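Local coordinates for ankyrin repeat family protein (PDB 3HRA) that is of uncharacterised function but is built of ankyrin repeats, a scaffold that commonly mediates protein-protein binding, at residues E11-R16 and L43-H48; K19-I24 and I52-A57. All blocks are in the same frame, centred on the assembly; numbering follows the deposited sequence.

Interaction 1 (E11-R16 and L43-H48); sequences EAANQR and LNIAVH
I45 meets A13 and N14 with the methyl groups at the ends of its side chain. CG2 lies 4.0 Å from A13 CB and 3.9 Å from A13 O, so one methyl packs on both the side chain and the carbonyl of the same residue. With CG2 anti to the backbone N and CG1 beside it (chi1 -69°), CG2 is wedged against both A13 and the N14 amide, while CD1 lies against the N14 amide alone. A13 and A46 have CA atoms 6.3 Å apart, a close approach consistent with the small size of both residues. This inner side is buried. It joins helix 8-14 to helix 42-49, the first helix of the predicted ankyrin repeat 38-70, in the side-by-side helix layer of an ankyrin stack. The looser side belongs to N14, which is exposed. The N14 and I45 side chains cross at about a right angle, and the amide end brings ND2 3.8 Å from I45 CG2 and OD1 3.9 Å from I45 CD1; these are van der Waals contacts, and no hydrogen bond passes between the segments. Beyond N14 the chain leaves the helix at R16 in a Schellman motif, and R16 NE pairs with D51. On helix 42-49, H48 ND1 turns back to donate to N44 O at 2.7 Å, and the H48 ring stacks with Y78.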
ATOM      1  N   GLU A  11      15.253 -17.158   6.713  1.00  9.91           N
ATOM      2  CA  GLU A  11      15.724 -17.173   8.094  1.00  8.28           C
ATOM      3  C   GLU A  11      16.487 -15.898   8.459  1.00  9.01           C
ATOM      4  O   GLU A  11      16.265 -15.330   9.531  1.00  8.27           O
ATOM      5  CB  GLU A  11      16.588 -18.399   8.371  1.00 10.59           C
ATOM      6  CG  GLU A  11      16.983 -18.532   9.831  1.00 12.20           C
ATOM      7  CD  GLU A  11      18.062 -19.584  10.051  1.00 20.64           C
ATOM      8  OE1 GLU A  11      17.749 -20.799  10.000  1.00 29.57           O
ATOM      9  OE2 GLU A  11      19.232 -19.188  10.274  1.00 36.91           O
ATOM     10  N   ALA A  12      17.376 -15.447   7.577  1.00  6.79           N
ATOM     11  CA  ALA A  12      18.069 -14.174   7.768  1.00  8.29           C
ATOM     12  C   ALA A  12      17.108 -12.976   7.856  1.00  6.17           C
ATOM     13  O   ALA A  12      17.327 -12.076   8.663  1.00  6.47           O
ATOM     14  CB  ALA A  12      19.101 -13.933   6.675  1.00  8.69           C
ATOM     15  N   ALA A  13      16.065 -12.958   7.020  1.00  4.26           N
ATOM     16  CA  ALA A  13      15.074 -11.880   7.082  1.00  9.54           C
ATOM     17  C   ALA A  13      14.269 -11.919   8.393  1.00  6.62           C
ATOM     18  O   ALA A  13      14.019 -10.878   9.030  1.00  4.77           O
ATOM     19  CB  ALA A  13      14.140 -11.933   5.864  1.00  8.48           C
ATOM     20  N   ASN A  14      13.848 -13.117   8.793  1.00  8.05           N
ATOM     21  CA  ASN A  14      13.104 -13.283  10.034  1.00  8.41           C
ATOM     22  C   ASN A  14      13.924 -12.806  11.220  1.00  6.89           C
ATOM     23  O   ASN A  14      13.376 -12.214  12.156  1.00 10.70           O
ATOM     24  CB  ASN A  14      12.670 -14.738  10.223  1.00  7.24           C
ATOM     25  CG  ASN A  14      11.342 -15.054   9.527  1.00 13.40           C
ATOM     26  OD1 ASN A  14      11.215 -16.071   8.835  1.00 24.21           O
ATOM     27  ND2 ASN A  14      10.353 -14.203   9.722  1.00 16.46           N
ATOM     28  N   GLN A  15      15.240 -13.036  11.146  1.00  5.60           N
ATOM     29  CA  GLN A  15      16.190 -12.643  12.193  1.00  5.31           C
ATOM     30  C   GLN A  15      16.660 -11.191  12.093  1.00  7.83           C
ATOM     31  O   GLN A  15      17.499 -10.753  12.891  1.00 12.10           O
ATOM     32  CB  GLN A  15      17.381 -13.608  12.220  1.00  9.46           C
ATOM     33  CG  GLN A  15      17.003 -14.986  12.763  1.00 10.39           C
ATOM     34  CD  GLN A  15      18.150 -15.950  12.752  1.00 19.58           C
ATOM     35  OE1 GLN A  15      17.964 -17.150  12.952  1.00 30.70           O
ATOM     36  NE2 GLN A  15      19.354 -15.440  12.517  1.00 26.41           N
ATOM     37  N   ARG A  16      16.101 -10.448  11.135  1.00  6.25           N
ATOM     38  CA  ARG A  16      16.351  -9.016  10.983  1.00  4.97           C
ATOM     39  C   ARG A  16      17.835  -8.765  10.801  1.00 10.98           C
ATOM     40  O   ARG A  16      18.347  -7.730  11.242  1.00 13.04           O
ATOM     41  CB  ARG A  16      15.866  -8.262  12.220  1.00  6.67           C
ATOM     42  CG  ARG A  16      14.576  -8.827  12.818  1.00 11.72           C
ATOM     43  CD  ARG A  16      13.355  -8.453  11.986  1.00 10.06           C
ATOM     44  NE  ARG A  16      13.246  -7.003  11.829  1.00  7.62           N
ATOM     45  CZ  ARG A  16      12.635  -6.178  12.678  1.00  7.69           C
ATOM     46  NH1 ARG A  16      12.048  -6.633  13.786  1.00  7.58           N
ATOM     47  NH2 ARG A  16      12.640  -4.873  12.433  1.00  9.47           N
ATOM     48  N   LEU A  43      11.477 -10.598   0.892  1.00  2.82           N
ATOM     49  CA  LEU A  43      11.127  -9.195   0.704  1.00  5.49           C
ATOM     50  C   LEU A  43       9.853  -8.861   1.469  1.00  7.18           C
ATOM     51  O   LEU A  43       9.800  -7.857   2.164  1.00  5.18           O
ATOM     52  CB  LEU A  43      10.997  -8.817  -0.777  1.00  5.10           C
ATOM     53  CG  LEU A  43      10.536  -7.371  -1.029  1.00  2.26           C
ATOM     54  CD1 LEU A  43      11.449  -6.307  -0.383  1.00  4.20           C
ATOM     55  CD2 LEU A  43      10.368  -7.127  -2.538  1.00  6.01           C
ATOM     56  N   ASN A  44       8.835  -9.710   1.361  1.00  6.72           N
ATOM     57  CA  ASN A  44       7.611  -9.457   2.100  1.00  3.61           C
ATOM     58  C   ASN A  44       7.855  -9.408   3.616  1.00  2.92           C
ATOM     59  O   ASN A  44       7.262  -8.574   4.311  1.00  4.84           O
ATOM     60  CB  ASN A  44       6.506 -10.449   1.706  1.00  2.63           C
ATOM     61  CG  ASN A  44       5.125  -9.772   1.577  1.00  6.10           C
ATOM     62  OD1 ASN A  44       4.916  -8.662   2.058  1.00  8.43           O
ATOM     63  ND2 ASN A  44       4.192 -10.449   0.929  1.00  5.22           N
ATOM     64  N   ILE A  45       8.743 -10.259   4.127  1.00  4.52           N
ATOM     65  CA  ILE A  45       9.060 -10.255   5.558  1.00  4.29           C
ATOM     66  C   ILE A  45       9.690  -8.912   5.928  1.00  6.01           C
ATOM     67  O   ILE A  45       9.309  -8.273   6.920  1.00  4.73           O
ATOM     68  CB  ILE A  45      10.003 -11.423   5.939  1.00  6.80           C
ATOM     69  CG1 ILE A  45       9.258 -12.756   5.815  1.00  7.64           C
ATOM     70  CG2 ILE A  45      10.547 -11.254   7.365  1.00  3.56           C
ATOM     71  CD1 ILE A  45      10.147 -13.945   5.768  1.00 15.32           C
ATOM     72  N   ALA A  46      10.646  -8.475   5.117  1.00  4.00           N
ATOM     73  CA  ALA A  46      11.300  -7.183   5.346  1.00  4.91           C
ATOM     74  C   ALA A  46      10.308  -6.020   5.332  1.00  7.79           C
ATOM     75  O   ALA A  46      10.428  -5.089   6.118  1.00  5.91           O
ATOM     76  CB  ALA A  46      12.413  -6.956   4.327  1.00  8.61           C
ATOM     77  N   VAL A  47       9.335  -6.057   4.432  1.00  6.00           N
ATOM     78  CA  VAL A  47       8.361  -4.965   4.354  1.00  5.32           C
ATOM     79  C   VAL A  47       7.475  -4.927   5.602  1.00  9.22           C
ATOM     80  O   VAL A  47       7.210  -3.858   6.150  1.00  7.30           O
ATOM     81  CB  VAL A  47       7.506  -5.037   3.064  1.00  7.62           C
ATOM     82  CG1 VAL A  47       6.398  -4.001   3.097  1.00  7.51           C
ATOM     83  CG2 VAL A  47       8.390  -4.818   1.850  1.00  7.29           C
ATOM     84  N   HIS A  48       7.034  -6.103   6.045  1.00  6.01           N
ATOM     85  CA  HIS A  48       6.275  -6.242   7.287  1.00  6.58           C
ATOM     86  C   HIS A  48       7.061  -5.687   8.480  1.00  5.77           C
ATOM     87  O   HIS A  48       6.506  -4.984   9.318  1.00 11.43           O
ATOM     88  CB  HIS A  48       5.900  -7.716   7.528  1.00  6.81           C
ATOM     89  CG  HIS A  48       4.724  -8.187   6.719  1.00 10.60           C
ATOM     90  ND1 HIS A  48       4.773  -8.335   5.347  1.00 10.20           N
ATOM     91  CD2 HIS A  48       3.469  -8.539   7.085  1.00 13.25           C
ATOM     92  CE1 HIS A  48       3.602  -8.759   4.906  1.00 10.70           C
ATOM     93  NE2 HIS A  48       2.791  -8.888   5.940  1.00 15.22           N
TER

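Interaction 2 (K19-I24 and I52-A57)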
ATOM      1  N   LYS A  19      23.269  -7.889   7.716  1.00 11.55           N
ATOM      2  CA  LYS A  19      24.568  -8.363   7.235  1.00  9.28           C
ATOM      3  C   LYS A  19      24.484  -9.779   6.666  1.00  8.94           C
ATOM      4  O   LYS A  19      25.080 -10.067   5.626  1.00 12.21           O
ATOM      5  CB  LYS A  19      25.621  -8.278   8.339  1.00 11.26           C
ATOM      6  CG  LYS A  19      25.896  -6.851   8.786  1.00 20.88           C
ATOM      7  CD  LYS A  19      26.964  -6.809   9.880  1.00 22.02           C
ATOM      8  CE  LYS A  19      26.644  -5.717  10.898  1.00 25.32           C
ATOM      9  NZ  LYS A  19      26.152  -4.479  10.234  1.00 34.42           N
ATOM     10  N   LYS A  20      23.748 -10.660   7.338  1.00  8.86           N
ATOM     11  CA  LYS A  20      23.535 -12.023   6.822  1.00  8.38           C
ATOM     12  C   LYS A  20      22.772 -12.027   5.495  1.00  5.54           C
ATOM     13  O   LYS A  20      23.092 -12.802   4.596  1.00  4.40           O
ATOM     14  CB  LYS A  20      22.794 -12.889   7.856  1.00 10.99           C
ATOM     15  CG  LYS A  20      22.687 -14.379   7.491  1.00  8.22           C
ATOM     16  CD  LYS A  20      24.067 -15.022   7.370  1.00 12.90           C
ATOM     17  CE  LYS A  20      23.949 -16.517   7.095  1.00 16.56           C
ATOM     18  NZ  LYS A  20      25.253 -17.230   7.180  1.00 21.24           N
ATOM     19  N   VAL A  21      21.753 -11.175   5.372  1.00  5.80           N
ATOM     20  CA  VAL A  21      21.042 -10.997   4.103  1.00  2.68           C
ATOM     21  C   VAL A  21      21.988 -10.632   2.965  1.00  5.43           C
ATOM     22  O   VAL A  21      21.960 -11.257   1.908  1.00  8.19           O
ATOM     23  CB  VAL A  21      19.925  -9.945   4.202  1.00  5.21           C
ATOM     24  CG1 VAL A  21      19.438  -9.565   2.793  1.00  6.76           C
ATOM     25  CG2 VAL A  21      18.798 -10.487   5.022  1.00  8.66           C
ATOM     26  N   LYS A  22      22.852  -9.648   3.197  1.00  7.55           N
ATOM     27  CA  LYS A  22      23.770  -9.193   2.160  1.00  6.55           C
ATOM     28  C   LYS A  22      24.798 -10.263   1.821  1.00  8.55           C
ATOM     29  O   LYS A  22      25.174 -10.399   0.663  1.00  8.85           O
ATOM     30  CB  LYS A  22      24.438  -7.880   2.565  1.00  4.86           C
ATOM     31  CG  LYS A  22      23.474  -6.732   2.552  1.00  7.51           C
ATOM     32  CD  LYS A  22      24.084  -5.430   3.066  1.00  9.63           C
ATOM     33  CE  LYS A  22      23.204  -4.246   2.696  1.00 16.36           C
ATOM     34  NZ  LYS A  22      23.868  -2.936   2.972  1.00 18.93           N
ATOM     35  N   GLU A  23      25.240 -11.007   2.835  1.00  8.68           N
ATOM     36  CA  GLU A  23      26.133 -12.142   2.643  1.00  7.03           C
ATOM     37  C   GLU A  23      25.514 -13.156   1.685  1.00  6.00           C
ATOM     38  O   GLU A  23      26.161 -13.600   0.747  1.00  8.66           O
ATOM     39  CB  GLU A  23      26.466 -12.822   3.985  1.00  7.29           C
ATOM     40  CG  GLU A  23      27.181 -14.169   3.835  1.00 12.95           C
ATOM     41  CD  GLU A  23      26.987 -15.089   5.044  1.00 14.25           C
ATOM     42  OE1 GLU A  23      27.521 -14.745   6.109  1.00 15.67           O
ATOM     43  OE2 GLU A  23      26.313 -16.158   4.927  1.00 21.23           O
ATOM     44  N   ILE A  24      24.261 -13.530   1.934  1.00  5.15           N
ATOM     45  CA  ILE A  24      23.606 -14.523   1.090  1.00  8.04           C
ATOM     46  C   ILE A  24      23.403 -14.006  -0.333  1.00  6.82           C
ATOM     47  O   ILE A  24      23.580 -14.745  -1.298  1.00  7.87           O
ATOM     48  CB  ILE A  24      22.259 -14.967   1.688  1.00  8.13           C
ATOM     49  CG1 ILE A  24      22.484 -15.731   3.005  1.00  6.61           C
ATOM     50  CG2 ILE A  24      21.480 -15.820   0.679  1.00  8.15           C
ATOM     51  CD1 ILE A  24      21.221 -15.871   3.843  1.00  6.33           C
ATOM     52  N   ILE A  52      14.275  -1.456   6.112  1.00  7.89           N
ATOM     53  CA  ILE A  52      14.424  -0.720   4.869  1.00  7.04           C
ATOM     54  C   ILE A  52      15.655  -1.176   4.060  1.00  9.02           C
ATOM     55  O   ILE A  52      15.584  -1.349   2.841  1.00  6.43           O
ATOM     56  CB  ILE A  52      14.480   0.797   5.160  1.00  8.89           C
ATOM     57  CG1 ILE A  52      13.146   1.260   5.762  1.00  8.74           C
ATOM     58  CG2 ILE A  52      14.779   1.567   3.911  1.00  7.91           C
ATOM     59  CD1 ILE A  52      13.153   2.711   6.313  1.00  9.10           C
ATOM     60  N   GLU A  53      16.784  -1.354   4.728  1.00  9.18           N
ATOM     61  CA  GLU A  53      18.003  -1.697   4.008  1.00  5.46           C
ATOM     62  C   GLU A  53      17.915  -3.109   3.423  1.00  8.18           C
ATOM     63  O   GLU A  53      18.356  -3.350   2.298  1.00  7.50           O
ATOM     64  CB  GLU A  53      19.235  -1.538   4.911  1.00 11.85           C
ATOM     65  CG  GLU A  53      20.566  -1.837   4.213  1.00 16.23           C
ATOM     66  CD  GLU A  53      20.867  -0.897   3.042  1.00 19.56           C
ATOM     67  OE1 GLU A  53      21.866  -1.155   2.327  1.00 22.56           O
ATOM     68  OE2 GLU A  53      20.123   0.102   2.840  1.00 24.00           O
ATOM     69  N   ILE A  54      17.332  -4.034   4.183  1.00  7.05           N
ATOM     70  CA  ILE A  54      17.123  -5.387   3.691  1.00  6.68           C
ATOM     71  C   ILE A  54      16.215  -5.341   2.463  1.00  5.40           C
ATOM     72  O   ILE A  54      16.486  -5.993   1.449  1.00  5.02           O
ATOM     73  CB  ILE A  54      16.548  -6.315   4.792  1.00  8.30           C
ATOM     74  CG1 ILE A  54      17.636  -6.622   5.830  1.00  7.45           C
ATOM     75  CG2 ILE A  54      15.978  -7.614   4.179  1.00  3.67           C
ATOM     76  CD1 ILE A  54      17.152  -7.428   7.026  1.00  7.39           C
ATOM     77  N   ALA A  55      15.134  -4.571   2.562  1.00  3.45           N
ATOM     78  CA  ALA A  55      14.188  -4.479   1.458  1.00  3.98           C
ATOM     79  C   ALA A  55      14.865  -3.913   0.211  1.00  3.44           C
ATOM     80  O   ALA A  55      14.672  -4.427  -0.892  1.00  3.53           O
ATOM     81  CB  ALA A  55      12.942  -3.640   1.855  1.00  6.39           C
ATOM     82  N   LYS A  56      15.650  -2.851   0.375  1.00  6.89           N
ATOM     83  CA  LYS A  56      16.385  -2.278  -0.765  1.00  9.20           C
ATOM     84  C   LYS A  56      17.341  -3.312  -1.378  1.00  9.27           C
ATOM     85  O   LYS A  56      17.410  -3.455  -2.603  1.00  7.35           O
ATOM     86  CB  LYS A  56      17.142  -1.012  -0.349  1.00  6.29           C
ATOM     87  CG  LYS A  56      16.243   0.183  -0.024  1.00  7.78           C
ATOM     88  CD  LYS A  56      17.079   1.360   0.507  1.00  7.46           C
ATOM     89  CE  LYS A  56      16.210   2.604   0.674  1.00 12.77           C
ATOM     90  NZ  LYS A  56      16.988   3.705   1.310  1.00 20.38           N
ATOM     91  N   ALA A  57      18.065  -4.036  -0.525  1.00  6.28           N
ATOM     92  CA  ALA A  57      19.004  -5.063  -1.004  1.00  8.03           C
ATOM     93  C   ALA A  57      18.313  -6.135  -1.852  1.00  9.19           C
ATOM     94  O   ALA A  57      18.852  -6.583  -2.874  1.00  8.04           O
ATOM     95  CB  ALA A  57      19.746  -5.715   0.164  1.00  7.17           C
TER
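V21 and I54 make the apolar part of this contact, and K22 and E53 the charged part. In the apolar part, V21 CG2 sits 4.0 Å from I54 CD1 and 4.1 Å from both I54 CG1 and I54 CG2, so a single valine methyl nestles among the arms of the isoleucine. The two side chains cross at about a right angle. V21 points its CB toward the other helix, and CG1 is anti to the backbone N (chi1 167°), which leaves CG2, beside that N, to face I54. Both residues are buried. A57 also points toward 19-24 and packs on L25 of the same helix. The pairing sets helix 18-25 beside helix 52-60, the second helix of the predicted ankyrin repeat 38-70, in the outer helix layer of the stack.

The charged part lies at the exposed margin. K22 NZ donates to E53 OE1 at 2.8 Å in a salt bridge that uses the anti lone pair of the oxygen. The lysine reaches out extended beyond CG, whereas the glutamate bends at chi2 (62°), and the chains cross at about a right angle, with K22 CE 3.4 Å from E53 OE1. A second pair, K20 NZ to E23 OE2 at 2.7 Å, stays within helix 18-25; this oxygen is approached from its syn side and also bonds Y4 OH. Across the two helices, then, a buried aliphatic contact with no polar group to satisfy lies beside one surface-exposed ion pair, which solvent probably screens.

From the N terminus the chain runs through helix 8-14, turns into helix 18-25, then passes through helix 42-49 and helix 52-60. Interaction 1 closes the loop from 11-16 to 43-48, and interaction 2 that from 19-24 to 52-57; since their segments alternate, the two loops cross and neither nests in the other. One contact ties the first helices of successive pairs and the other the second, so together they align two neighbouring helical hairpins at the N-terminal end of the stack. The layers also meet: A46 CB packs 3.6 Å from I54 CG2, and A12 CB 3.8 Å from V21 CG2, so the two layers pack on each other.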